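Local coordinates for GDSL-like Lipase/Acylhydrolase family protein (Neisseria meningitidis, PDB 4K7J) that probably removes O-acetyl groups from peptidoglycan as an SGNH-family esterase, the catalytic alpha/beta domain carrying an additional beta-sandwich domain, at residues A127-G132 against I189-P194; L151-L156 against Q177-G182; Q160-N165 against W195-I200. All coordinates share one frame; numbering follows the deposited sequence.

Interaction 1. Residues A127-G132 against I189-P194; sequences AHTGSG and IHTEMP
The side chain of T129, just past the end of strand 125-128, overlaps that of T191, the last residue of strand 187-191 in the other sheet of the antiparallel beta-sandwich. The chain leaves both strands here to cross over: 129-132 leads on to strand 133-139, while 192-194 leads into strand 195-203. The two crossings lie side by side and run in opposite directions. The threonine side chains cross obliquely, with OG1 of T129 and OG1 of T191 joined by a 3.0 Å hydrogen bond that either could donate. In both residues the hydroxyl sits between the backbone N and the carbonyl carbon (chi1 68° in T129), which turns CG2 the other way, toward the interior of the sandwich; there CG2 of T129 and CG2 of T191 are 4.0 Å apart. T129 OG1 is also hydrogen-bonded to the backbone N of W195, so one buried hydroxyl ties together both crossings and the start of the next strand. Farther out the contact is more exposed. The P194 ring edges along the G130-S131 peptide, its CG 3.8 Å from S131 N. The bent M193 chain brings its end back although its CB points away, and CE reaches S131 CB at 3.7 Å. G130 and G132 both have positive phi, a conformation more easily adopted by glycine, and the turn passes beside the T191 side chain. Just before the turn, H128 ND1 is hydrogen-bonded to D196 OD1, which adds a side-chain tie to the neighbouring strand. At the outer end G132 N donates to E192 O at 3.1 Å with an N-H...O angle of 156°, approaching from above the carbonyl plane, 46° out of it.

Interaction 2. Residues L151-L156 against Q177-G182; sequences LFAKPL and QVLDTG
The carbonyl oxygen of L151 receives L179 N at 2.9 Å in a nearly straight bond (169° at the hydrogen), and V178 CA adds a CA-H...O contact to the same L151 O at 3.3 Å. In return L151 N donates to L179 O, also at 2.9 Å, so that L151 and L179 form an antiparallel hydrogen-bonded pair. The next such pair is A153 with Q177, and it is less even: A153 N reaches Q177 O at 3.0 Å, whereas the bond from Q177 N to A153 O is weak at 3.1 Å. The strand directions, 123° apart, diverge strongly from a strictly antiparallel course.

Between these pairs F152 and V178 form a non-hydrogen-bonded pair on the other face of the sheet. V178 CG1 is anti to its backbone N (chi1 180°), which leaves CG2 beside that N and over one face of the F152 ring, toward its rim; the CH-pi distance from V178 CG2 to the ring centroid is 4.1 Å. W88 also meets this ring, while V178 touches Q237. The face carrying L151, A153 and L179 looks into the sandwich. There L179 CD1 lies 3.7 Å from A153 CB, and L151 CD1 packs across L179 CB at 4.0 Å. L179 also touches V169 of the opposing sheet, and A153 touches W195. At the start of the strand the Q177 amide is bonded to the loop just before it, OE1 to N172 N and NE2 to G175 O. Strand 177-183 is the outermost strand of its sheet, paired to 147-155 with one face in the hydrophobic core: the edge of an antiparallel beta-sandwich.

Interaction 3. Residues Q160-N165 against W195-I200; sequences QTLTVN and WDIGFI
W195 is sandwiched between L162 and Q160. L162 CD2 covers one face of the indole at 3.8 Å from the centroid of the five-membered ring, a CH-pi contact from a side chain that meets W195 at about a right angle. The L162 CG lies between the backbone N and the carbonyl carbon; chi1 46° together with chi2 brings CD2 over the ring and within 4.1 Å of I197 CD1. On the opposite face the extended Q160 chain slides past with its amide plane 65° from the indole. Its NE2 comes 3.0 Å from W195 NE1, but both are donors; Q160 NE2 bonds to P194 O instead, and OE1 to L157 N, which fixes the amide rotation. W195 NE1 donates a hydrogen bond to T161 O at 3.1 Å. That oxygen lies close to the ring plane, yet the donor stands well above the T161 carbonyl plane, 59° out of it. A buried indole N-H is thereby satisfied by the backbone of the facing strand, while A153 and L179 touch the same ring. The axes of segments 161-164 and 195-200 come within 10.2 Å, the spacing of two sheets packed face to face around an aromatic core residue in a beta-sandwich.

All three interactions lie in one antiparallel beta-sandwich, their centres about 20 to 26 Å from the centre of the chain and apart from the mixed six-stranded sheet of the esterase domain. The centres of interactions 2 and 3 are about 6 Å apart, those of 1 and 3 about 8 Å, and those of 1 and 2 about 13 Å. Interaction 2 joins neighbouring strands within one sheet, interaction 3 packs the two sheets face to face, and interaction 1 joins the crossings at one end. The segments of 1 and 3, and of 2 and 3, alternate along the chain, so strands of one continuous stretch are interleaved between two sheets, forming a domain separate from the esterase sheet.

Interaction 1. Residues A127-G132 against I189-P194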
loop_
_atom_site.group_PDB
_atom_site.type_symbol
_atom_site.label_atom_id
_atom_site.label_comp_id
_atom_site.label_asym_id
_atom_site.label_seq_id
_atom_site.Cartn_x
_atom_site.Cartn_y
_atom_site.Cartn_z
ATOM N N ALA A 127 -11.761 8.647 7.895
ATOM C CA ALA A 127 -11.995 8.988 9.301
ATOM C C ALA A 127 -13.023 10.114 9.415
ATOM O O ALA A 127 -12.944 11.094 8.681
ATOM C CB ALA A 127 -10.709 9.363 9.978
ATOM N N HIS A 128 -13.999 9.966 10.310
ATOM C CA HIS A 128 -14.958 11.041 10.568
ATOM C C HIS A 128 -14.315 11.986 11.583
ATOM O O HIS A 128 -13.948 11.550 12.673
ATOM C CB HIS A 128 -16.258 10.486 11.175
ATOM C CG HIS A 128 -16.932 9.443 10.339
ATOM N ND1 HIS A 128 -17.369 9.687 9.053
ATOM C CD2 HIS A 128 -17.278 8.161 10.619
ATOM C CE1 HIS A 128 -17.942 8.596 8.573
ATOM N NE2 HIS A 128 -17.903 7.658 9.503
ATOM N N THR A 129 -14.174 13.262 11.242
ATOM C CA THR A 129 -13.470 14.196 12.120
ATOM C C THR A 129 -14.394 14.740 13.217
ATOM O O THR A 129 -13.952 15.012 14.332
ATOM C CB THR A 129 -12.878 15.422 11.358
ATOM O OG1 THR A 129 -13.945 16.260 10.872
ATOM C CG2 THR A 129 -11.983 14.990 10.204
ATOM N N GLY A 130 -15.668 14.916 12.885
ATOM C CA GLY A 130 -16.619 15.515 13.799
ATOM C C GLY A 130 -16.408 17.022 13.816
ATOM O O GLY A 130 -15.437 17.524 13.252
ATOM N N SER A 131 -17.308 17.752 14.460
ATOM C CA SER A 131 -17.075 19.177 14.682
ATOM C C SER A 131 -16.109 19.300 15.849
ATOM O O SER A 131 -16.023 18.400 16.677
ATOM C CB SER A 131 -18.391 19.893 14.982
ATOM O OG SER A 131 -19.059 19.283 16.075
ATOM N N GLY A 132 -15.372 20.400 15.922
ATOM C CA GLY A 132 -14.377 20.550 16.967
ATOM C C GLY A 132 -13.352 19.425 16.903
ATOM O O GLY A 132 -12.786 19.032 17.931
ATOM N N ILE A 189 -4.157 19.047 12.509
ATOM C CA ILE A 189 -5.263 19.375 11.633
ATOM C C ILE A 189 -6.527 19.550 12.462
ATOM O O ILE A 189 -6.906 18.659 13.234
ATOM C CB ILE A 189 -5.484 18.261 10.587
ATOM C CG1 ILE A 189 -4.188 18.022 9.803
ATOM C CG2 ILE A 189 -6.628 18.619 9.649
ATOM C CD1 ILE A 189 -4.195 16.741 8.998
ATOM N N HIS A 190 -7.164 20.707 12.295
ATOM C CA HIS A 190 -8.334 21.090 13.087
ATOM C C HIS A 190 -9.536 21.236 12.171
ATOM O O HIS A 190 -9.440 21.864 11.115
ATOM C CB HIS A 190 -8.077 22.441 13.790
ATOM C CG HIS A 190 -7.168 22.349 14.979
ATOM N ND1 HIS A 190 -6.511 23.443 15.504
ATOM C CD2 HIS A 190 -6.818 21.293 15.754
ATOM C CE1 HIS A 190 -5.797 23.066 16.550
ATOM N NE2 HIS A 190 -5.962 21.765 16.719
ATOM N N THR A 191 -10.667 20.667 12.565
ATOM C CA THR A 191 -11.884 20.788 11.762
ATOM C C THR A 191 -13.016 21.379 12.584
ATOM O O THR A 191 -13.547 20.732 13.488
ATOM C CB THR A 191 -12.334 19.431 11.167
ATOM O OG1 THR A 191 -12.524 18.479 12.220
ATOM C CG2 THR A 191 -11.281 18.889 10.214
ATOM N N GLU A 192 -13.381 22.617 12.269
ATOM C CA GLU A 192 -14.482 23.265 12.963
ATOM C C GLU A 192 -15.773 22.490 12.721
ATOM O O GLU A 192 -16.471 22.153 13.663
ATOM C CB GLU A 192 -14.616 24.729 12.532
ATOM C CG GLU A 192 -15.968 25.371 12.860
ATOM C CD GLU A 192 -16.183 25.642 14.347
ATOM O OE1 GLU A 192 -15.305 25.308 15.178
ATOM O OE2 GLU A 192 -17.250 26.196 14.680
ATOM N N MET A 193 -16.072 22.214 11.455
ATOM C CA MET A 193 -17.221 21.402 11.072
ATOM C C MET A 193 -16.765 20.028 10.540
ATOM O O MET A 193 -15.582 19.841 10.246
ATOM C CB MET A 193 -18.083 22.159 10.051
ATOM C CG MET A 193 -18.977 23.255 10.674
ATOM S SD MET A 193 -20.285 22.651 11.780
ATOM C CE MET A 193 -19.559 22.985 13.375
ATOM N N PRO A 194 -17.694 19.058 10.430
ATOM C CA PRO A 194 -17.271 17.693 10.088
ATOM C C PRO A 194 -16.770 17.500 8.663
ATOM O O PRO A 194 -17.350 18.038 7.716
ATOM C CB PRO A 194 -18.555 16.870 10.271
ATOM C CG PRO A 194 -19.387 17.681 11.240
ATOM C CD PRO A 194 -19.111 19.099 10.850
#

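Interaction 2. Residues L151-L156 against Q177-G182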
loop_
_atom_site.group_PDB
_atom_site.type_symbol
_atom_site.label_atom_id
_atom_site.label_comp_id
_atom_site.label_asym_id
_atom_site.label_seq_id
_atom_site.Cartn_x
_atom_site.Cartn_y
_atom_site.Cartn_z
ATOM N N LEU A 151 -4.112 15.858 1.254
ATOM C CA LEU A 151 -5.063 15.022 1.986
ATOM C C LEU A 151 -6.245 14.667 1.117
ATOM O O LEU A 151 -6.860 15.554 0.519
ATOM C CB LEU A 151 -5.638 15.748 3.208
ATOM C CG LEU A 151 -4.868 16.649 4.165
ATOM C CD1 LEU A 151 -4.480 17.969 3.508
ATOM C CD2 LEU A 151 -5.760 16.895 5.363
ATOM N N PHE A 152 -6.621 13.393 1.080
ATOM C CA PHE A 152 -7.947 13.081 0.557
ATOM C C PHE A 152 -8.961 13.581 1.574
ATOM O O PHE A 152 -8.817 13.329 2.767
ATOM C CB PHE A 152 -8.130 11.580 0.316
ATOM C CG PHE A 152 -7.409 11.063 -0.901
ATOM C CD1 PHE A 152 -8.026 11.073 -2.144
ATOM C CD2 PHE A 152 -6.115 10.570 -0.803
ATOM C CE1 PHE A 152 -7.367 10.595 -3.270
ATOM C CE2 PHE A 152 -5.448 10.080 -1.930
ATOM C CZ PHE A 152 -6.085 10.096 -3.163
ATOM N N ALA A 153 -9.986 14.287 1.115
ATOM C CA ALA A 153 -10.924 14.925 2.038
ATOM C C ALA A 153 -12.281 15.156 1.404
ATOM O O ALA A 153 -12.369 15.495 0.229
ATOM C CB ALA A 153 -10.349 16.251 2.541
ATOM N N LYS A 154 -13.339 14.961 2.182
ATOM C CA LYS A 154 -14.681 15.282 1.728
ATOM C C LYS A 154 -15.424 16.102 2.772
ATOM O O LYS A 154 -15.731 15.610 3.856
ATOM C CB LYS A 154 -15.482 14.020 1.415
ATOM C CG LYS A 154 -16.863 14.340 0.851
ATOM C CD LYS A 154 -17.636 13.084 0.463
ATOM C CE LYS A 154 -18.024 12.274 1.674
ATOM N NZ LYS A 154 -18.979 11.190 1.278
ATOM N N PRO A 155 -15.729 17.359 2.440
ATOM C CA PRO A 155 -16.395 18.256 3.379
ATOM C C PRO A 155 -17.882 17.934 3.457
ATOM O O PRO A 155 -18.457 17.436 2.490
ATOM C CB PRO A 155 -16.221 19.622 2.714
ATOM C CG PRO A 155 -16.301 19.313 1.260
ATOM C CD PRO A 155 -15.572 17.978 1.109
ATOM N N LEU A 156 -18.503 18.221 4.594
ATOM C CA LEU A 156 -19.954 18.141 4.675
ATOM C C LEU A 156 -20.590 19.165 3.729
ATOM O O LEU A 156 -21.549 18.856 3.021
ATOM C CB LEU A 156 -20.425 18.379 6.108
ATOM C CG LEU A 156 -21.929 18.277 6.325
ATOM C CD1 LEU A 156 -22.383 16.822 6.195
ATOM C CD2 LEU A 156 -22.285 18.850 7.681
ATOM N N GLN A 177 -11.955 14.959 -2.786
ATOM C CA GLN A 177 -11.012 15.748 -3.552
ATOM C C GLN A 177 -9.693 15.675 -2.806
ATOM O O GLN A 177 -9.640 15.162 -1.691
ATOM C CB GLN A 177 -11.499 17.197 -3.668
ATOM C CG GLN A 177 -11.712 17.917 -2.354
ATOM C CD GLN A 177 -12.453 19.229 -2.542
ATOM O OE1 GLN A 177 -11.833 20.286 -2.662
ATOM N NE2 GLN A 177 -13.786 19.165 -2.593
ATOM N N VAL A 178 -8.618 16.156 -3.416
ATOM C CA VAL A 178 -7.344 16.204 -2.713
ATOM C C VAL A 178 -7.008 17.656 -2.397
ATOM O O VAL A 178 -7.028 18.520 -3.273
ATOM C CB VAL A 178 -6.185 15.598 -3.546
ATOM C CG1 VAL A 178 -4.876 15.664 -2.774
ATOM C CG2 VAL A 178 -6.505 14.172 -3.931
ATOM N N LEU A 179 -6.695 17.915 -1.138
ATOM C CA LEU A 179 -6.308 19.235 -0.700
ATOM C C LEU A 179 -4.789 19.285 -0.684
ATOM O O LEU A 179 -4.151 18.404 -0.126
ATOM C CB LEU A 179 -6.842 19.488 0.713
ATOM C CG LEU A 179 -8.329 19.231 0.955
ATOM C CD1 LEU A 179 -8.677 19.570 2.420
ATOM C CD2 LEU A 179 -9.171 20.051 -0.005
ATOM N N ASP A 180 -4.217 20.323 -1.285
ATOM C CA ASP A 180 -2.767 20.506 -1.299
ATOM C C ASP A 180 -2.349 21.687 -0.421
ATOM O O ASP A 180 -2.882 22.790 -0.549
ATOM C CB ASP A 180 -2.278 20.757 -2.733
ATOM C CG ASP A 180 -2.643 19.637 -3.687
ATOM O OD1 ASP A 180 -2.697 18.462 -3.261
ATOM O OD2 ASP A 180 -2.853 19.932 -4.880
ATOM N N THR A 181 -1.391 21.463 0.469
ATOM C CA THR A 181 -0.866 22.549 1.280
ATOM C C THR A 181 0.548 22.200 1.715
ATOM O O THR A 181 1.125 21.226 1.230
ATOM C CB THR A 181 -1.778 22.866 2.507
ATOM O OG1 THR A 181 -1.354 24.088 3.126
ATOM C CG2 THR A 181 -1.757 21.732 3.527
ATOM N N GLY A 182 1.114 23.009 2.600
ATOM C CA GLY A 182 2.444 22.754 3.118
ATOM C C GLY A 182 2.507 22.972 4.614
ATOM O O GLY A 182 1.893 23.903 5.141
#

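Interaction 3. Residues Q160-N165 against W195-I200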
loop_
_atom_site.group_PDB
_atom_site.type_symbol
_atom_site.label_atom_id
_atom_site.label_comp_id
_atom_site.label_asym_id
_atom_site.label_seq_id
_atom_site.Cartn_x
_atom_site.Cartn_y
_atom_site.Cartn_z
ATOM N N GLN A 160 -16.255 24.532 2.596
ATOM C CA GLN A 160 -15.834 24.310 3.975
ATOM C C GLN A 160 -14.311 24.379 4.128
ATOM O O GLN A 160 -13.572 24.067 3.195
ATOM C CB GLN A 160 -16.317 22.922 4.409
ATOM C CG GLN A 160 -16.446 22.685 5.897
ATOM C CD GLN A 160 -17.105 21.344 6.200
ATOM O OE1 GLN A 160 -18.091 20.974 5.576
ATOM N NE2 GLN A 160 -16.557 20.614 7.158
ATOM N N THR A 161 -13.848 24.776 5.308
ATOM C CA THR A 161 -12.417 24.889 5.567
ATOM C C THR A 161 -11.973 23.964 6.692
ATOM O O THR A 161 -12.793 23.455 7.453
ATOM C CB THR A 161 -12.025 26.328 5.981
ATOM O OG1 THR A 161 -12.749 26.689 7.156
ATOM C CG2 THR A 161 -12.345 27.317 4.871
ATOM N N LEU A 162 -10.668 23.749 6.774
ATOM C CA LEU A 162 -10.034 23.174 7.952
ATOM C C LEU A 162 -8.701 23.880 8.074
ATOM O O LEU A 162 -8.347 24.690 7.208
ATOM C CB LEU A 162 -9.869 21.635 7.844
ATOM C CG LEU A 162 -9.327 20.985 6.567
ATOM C CD1 LEU A 162 -7.835 21.227 6.388
ATOM C CD2 LEU A 162 -9.642 19.466 6.562
ATOM N N THR A 163 -7.955 23.594 9.136
ATOM C CA THR A 163 -6.643 24.199 9.265
ATOM C C THR A 163 -5.583 23.130 9.394
ATOM O O THR A 163 -5.798 22.112 10.036
ATOM C CB THR A 163 -6.537 25.155 10.474
ATOM O OG1 THR A 163 -6.618 24.400 11.687
ATOM C CG2 THR A 163 -7.644 26.226 10.447
ATOM N N VAL A 164 -4.432 23.386 8.785
ATOM C CA VAL A 164 -3.275 22.508 8.879
ATOM C C VAL A 164 -2.134 23.340 9.456
ATOM O O VAL A 164 -1.702 24.308 8.827
ATOM C CB VAL A 164 -2.878 22.004 7.488
ATOM C CG1 VAL A 164 -1.646 21.143 7.574
ATOM C CG2 VAL A 164 -4.031 21.235 6.841
ATOM N N ASN A 165 -1.658 22.970 10.649
ATOM C CA ASN A 165 -0.750 23.818 11.439
ATOM C C ASN A 165 -1.158 25.296 11.457
ATOM O O ASN A 165 -0.327 26.176 11.274
ATOM C CB ASN A 165 0.704 23.686 10.971
ATOM C CG ASN A 165 1.326 22.355 11.367
ATOM O OD1 ASN A 165 0.641 21.463 11.850
ATOM N ND2 ASN A 165 2.626 22.213 11.138
ATOM N N TRP A 195 -15.724 16.686 8.537
ATOM C CA TRP A 195 -15.221 16.211 7.257
ATOM C C TRP A 195 -15.035 14.698 7.327
ATOM O O TRP A 195 -14.897 14.137 8.415
ATOM C CB TRP A 195 -13.817 16.750 7.015
ATOM C CG TRP A 195 -13.656 18.200 6.745
ATOM C CD1 TRP A 195 -13.790 19.230 7.635
ATOM C CD2 TRP A 195 -13.238 18.786 5.510
ATOM N NE1 TRP A 195 -13.518 20.428 7.012
ATOM C CE2 TRP A 195 -13.163 20.180 5.710
ATOM C CE3 TRP A 195 -12.922 18.266 4.247
ATOM C CZ2 TRP A 195 -12.792 21.062 4.689
ATOM C CZ3 TRP A 195 -12.561 19.140 3.237
ATOM C CH2 TRP A 195 -12.492 20.523 3.468
ATOM N N ASP A 196 -14.944 14.055 6.165
ATOM C CA ASP A 196 -14.312 12.736 6.088
ATOM C C ASP A 196 -12.931 12.901 5.487
ATOM O O ASP A 196 -12.763 13.635 4.518
ATOM C CB ASP A 196 -15.144 11.760 5.249
ATOM C CG ASP A 196 -16.415 11.318 5.961
ATOM O OD1 ASP A 196 -16.522 11.541 7.187
ATOM O OD2 ASP A 196 -17.299 10.747 5.296
ATOM N N ILE A 197 -11.944 12.231 6.064
ATOM C CA ILE A 197 -10.553 12.346 5.598
ATOM C C ILE A 197 -10.035 10.953 5.213
ATOM O O ILE A 197 -10.298 9.973 5.915
ATOM C CB ILE A 197 -9.630 12.926 6.710
ATOM C CG1 ILE A 197 -10.164 14.257 7.248
ATOM C CG2 ILE A 197 -8.193 13.084 6.214
ATOM C CD1 ILE A 197 -10.142 15.412 6.249
ATOM N N GLY A 198 -9.319 10.871 4.098
ATOM C CA GLY A 198 -8.736 9.626 3.634
ATOM C C GLY A 198 -7.263 9.642 3.974
ATOM O O GLY A 198 -6.878 10.182 5.000
ATOM N N PHE A 199 -6.433 9.050 3.125
ATOM C CA PHE A 199 -5.009 9.030 3.407
ATOM C C PHE A 199 -4.467 10.438 3.252
ATOM O O PHE A 199 -5.017 11.251 2.505
ATOM C CB PHE A 199 -4.275 8.071 2.478
ATOM C CG PHE A 199 -4.351 6.625 2.905
ATOM C CD1 PHE A 199 -5.524 5.905 2.756
ATOM C CD2 PHE A 199 -3.243 5.993 3.449
ATOM C CE1 PHE A 199 -5.601 4.580 3.156
ATOM C CE2 PHE A 199 -3.304 4.656 3.836
ATOM C CZ PHE A 199 -4.488 3.952 3.686
ATOM N N ILE A 200 -3.381 10.702 3.960
ATOM C CA ILE A 200 -2.739 12.002 3.999
ATOM C C ILE A 200 -1.293 11.827 3.556
ATOM O O ILE A 200 -0.553 11.034 4.138
ATOM C CB ILE A 200 -2.738 12.547 5.429
ATOM C CG1 ILE A 200 -4.166 12.780 5.917
ATOM C CG2 ILE A 200 -1.909 13.819 5.520
ATOM C CD1 ILE A 200 -4.240 13.248 7.346
#